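Phenylalanine--tRNA ligase beta subunit (Bacteroides fragilis, PDB 3IG2) forms the core domain of the beta subunit of phenylalanyl-tRNA synthetase, the tetrameric enzyme that uses ATP to join phenylalanine to tRNA(Phe). Local coordinates at residues C60-L65 and G90-F95. Sequence-based numbering, arbitrary orientation.
Sequences CMRQTL and GNCYHF
R62 and Y93 join the loop leaving strand 60-61 to the long strand 85-95, which belongs to the mixed, largely antiparallel sheet of this class II synthetase-like core domain. Y93 N donates to R62 O at 2.8 Å, nearly in line with the carbonyl. The side chain of R62 reaches the same strand again: NE meets N91 O at 2.8 Å and NH2 meets that oxygen at 3.1 Å, a side-on grip by two nitrogens on one acceptor. N91 O lies in the guanidinium plane, although both donors are tilted from the plane of its carbonyl. R62 CG sits between the backbone N and the carbonyl carbon (chi1 60°), and from there the chain runs extended to NE, which carries the guanidinium along the strand to N91, with C92 between the two attachment points. L65 CD2 lies over the centre of one guanidinium face, and NH2 packs against G90 CA.

Between these polar links C92 points toward the loop, its SG packing against the T64-L65 peptide, 3.6 Å from L65 N, and against L65 CD2, with its CB against Q63 O. M61 CB meets Y93 CD2 at 3.8 Å; bends at chi2 and chi3 (-53° and -73°) bring the selenomethionine CE to 4.0 Å from Y93 CE2.

Further out, E88, on the same strand 85-95, forms a salt bridge with R62 NH1, so that all three guanidinium nitrogens have a partner on that strand, which limits rotation of the group. T64 OG1 caps L66 N where helix 66-75 begins, and Y36 OH accepts from Q63 N. A water bridges the two segments, donating to M61 O at 2.6 Å and to Y93 O at 2.8 Å.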
loop_
_atom_site.group_PDB
_atom_site.type_symbol
_atom_site.label_atom_id
_atom_site.label_comp_id
_atom_site.label_asym_id
_atom_site.label_seq_id
_atom_site.Cartn_x
_atom_site.Cartn_y
_atom_site.Cartn_z
ATOM N N CYS B 60 30.390 -11.686 -27.456
ATOM C CA CYS B 60 31.072 -10.728 -26.599
ATOM C C CYS B 60 30.433 -10.686 -25.226
ATOM O O CYS B 60 29.283 -11.096 -25.059
ATOM C CB CYS B 60 31.087 -9.321 -27.238
ATOM S SG CYS B 60 29.472 -8.477 -27.319
HETATM N N MSE B 61 31.182 -10.175 -24.246
HETATM C CA MSE B 61 30.662 -9.945 -22.905
HETATM C C MSE B 61 30.040 -8.570 -22.854
HETATM O O MSE B 61 30.592 -7.627 -23.427
HETATM C CB MSE B 61 31.792 -10.043 -21.874
HETATM C CG MSE B 61 32.528 -11.412 -21.914
HETATM SE SE MSE B 61 31.321 -12.931 -21.770
HETATM C CE MSE B 61 30.823 -12.805 -19.873
ATOM N N ARG B 62 28.924 -8.432 -22.132
ATOM C CA ARG B 62 28.178 -7.166 -22.152
ATOM C C ARG B 62 28.988 -5.995 -21.586
ATOM O O ARG B 62 29.756 -6.136 -20.626
ATOM C CB ARG B 62 26.852 -7.297 -21.398
ATOM C CG ARG B 62 27.025 -7.684 -19.929
ATOM C CD ARG B 62 25.649 -7.802 -19.206
ATOM N NE ARG B 62 25.867 -8.233 -17.830
ATOM C CZ ARG B 62 24.975 -8.853 -17.062
ATOM N NH1 ARG B 62 23.765 -9.143 -17.528
ATOM N NH2 ARG B 62 25.313 -9.190 -15.824
ATOM N N GLN B 63 28.799 -4.837 -22.207
ATOM C CA GLN B 63 29.397 -3.597 -21.735
ATOM C C GLN B 63 28.406 -2.825 -20.881
ATOM O O GLN B 63 28.802 -2.021 -20.053
ATOM C CB GLN B 63 29.794 -2.735 -22.929
ATOM C CG GLN B 63 31.094 -2.027 -22.744
ATOM C CD GLN B 63 31.498 -1.165 -23.949
ATOM O OE1 GLN B 63 31.359 -1.559 -25.130
ATOM N NE2 GLN B 63 32.035 0.000 -23.647
ATOM N N THR B 64 27.110 -3.051 -21.132
ATOM C CA THR B 64 26.044 -2.376 -20.398
ATOM C C THR B 64 24.974 -3.401 -20.052
ATOM O O THR B 64 24.756 -4.362 -20.818
ATOM C CB THR B 64 25.407 -1.195 -21.229
ATOM O OG1 THR B 64 24.338 -0.592 -20.492
ATOM C CG2 THR B 64 24.873 -1.658 -22.596
ATOM N N LEU B 65 24.276 -3.166 -18.949
ATOM C CA LEU B 65 23.057 -3.922 -18.652
ATOM C C LEU B 65 21.865 -3.611 -19.539
ATOM O O LEU B 65 20.914 -4.411 -19.635
ATOM C CB LEU B 65 22.627 -3.685 -17.201
ATOM C CG LEU B 65 23.618 -4.164 -16.114
ATOM C CD1 LEU B 65 22.971 -3.988 -14.785
ATOM C CD2 LEU B 65 23.985 -5.601 -16.344
ATOM N N GLY B 90 24.436 -6.863 -11.816
ATOM C CA GLY B 90 25.303 -7.677 -12.653
ATOM C C GLY B 90 26.616 -7.017 -13.008
ATOM O O GLY B 90 26.747 -5.789 -12.947
ATOM N N ASN B 91 27.594 -7.842 -13.363
ATOM C CA ASN B 91 28.849 -7.334 -13.891
ATOM C C ASN B 91 28.715 -6.967 -15.352
ATOM O O ASN B 91 27.993 -7.653 -16.098
ATOM C CB ASN B 91 29.945 -8.383 -13.778
ATOM C CG ASN B 91 30.388 -8.627 -12.321
ATOM O OD1 ASN B 91 30.382 -9.754 -11.869
ATOM N ND2 ASN B 91 30.767 -7.578 -11.613
ATOM N N CYS B 92 29.424 -5.896 -15.730
ATOM C CA CYS B 92 29.705 -5.553 -17.115
ATOM C C CYS B 92 31.205 -5.573 -17.310
ATOM O O CYS B 92 31.947 -5.585 -16.350
ATOM C CB CYS B 92 29.157 -4.162 -17.462
ATOM S SG CYS B 92 27.378 -4.164 -17.455
ATOM N N TYR B 93 31.630 -5.585 -18.565
ATOM C CA TYR B 93 32.999 -5.834 -18.941
ATOM C C TYR B 93 33.452 -4.812 -19.988
ATOM O O TYR B 93 32.663 -4.376 -20.823
ATOM C CB TYR B 93 33.128 -7.272 -19.480
ATOM C CG TYR B 93 32.667 -8.285 -18.458
ATOM C CD1 TYR B 93 33.557 -8.793 -17.511
ATOM C CD2 TYR B 93 31.340 -8.684 -18.396
ATOM C CE1 TYR B 93 33.140 -9.690 -16.538
ATOM C CE2 TYR B 93 30.907 -9.594 -17.424
ATOM C CZ TYR B 93 31.821 -10.099 -16.501
ATOM O OH TYR B 93 31.430 -10.989 -15.533
ATOM N N HIS B 94 34.735 -4.476 -19.940
ATOM C CA HIS B 94 35.328 -3.387 -20.700
ATOM C C HIS B 94 36.712 -3.795 -21.183
ATOM O O HIS B 94 37.485 -4.454 -20.469
ATOM C CB HIS B 94 35.391 -2.125 -19.817
ATOM C CG HIS B 94 36.029 -0.931 -20.470
ATOM N ND1 HIS B 94 35.298 0.049 -21.116
ATOM C CD2 HIS B 94 37.328 -0.536 -20.541
ATOM C CE1 HIS B 94 36.118 0.988 -21.563
ATOM N NE2 HIS B 94 37.356 0.652 -21.238
ATOM N N PHE B 95 36.997 -3.435 -22.424
ATOM C CA PHE B 95 38.316 -3.626 -23.007
ATOM C C PHE B 95 38.937 -2.251 -23.212
ATOM O O PHE B 95 38.358 -1.396 -23.885
ATOM C CB PHE B 95 38.219 -4.380 -24.343
ATOM C CG PHE B 95 39.472 -4.285 -25.192
ATOM C CD1 PHE B 95 40.680 -4.821 -24.752
ATOM C CD2 PHE B 95 39.436 -3.662 -26.443
ATOM C CE1 PHE B 95 41.855 -4.731 -25.550
ATOM C CE2 PHE B 95 40.586 -3.567 -27.246
ATOM C CZ PHE B 95 41.803 -4.099 -26.798
HETATM O O HOH W 1 32.321 -5.638 -23.292
#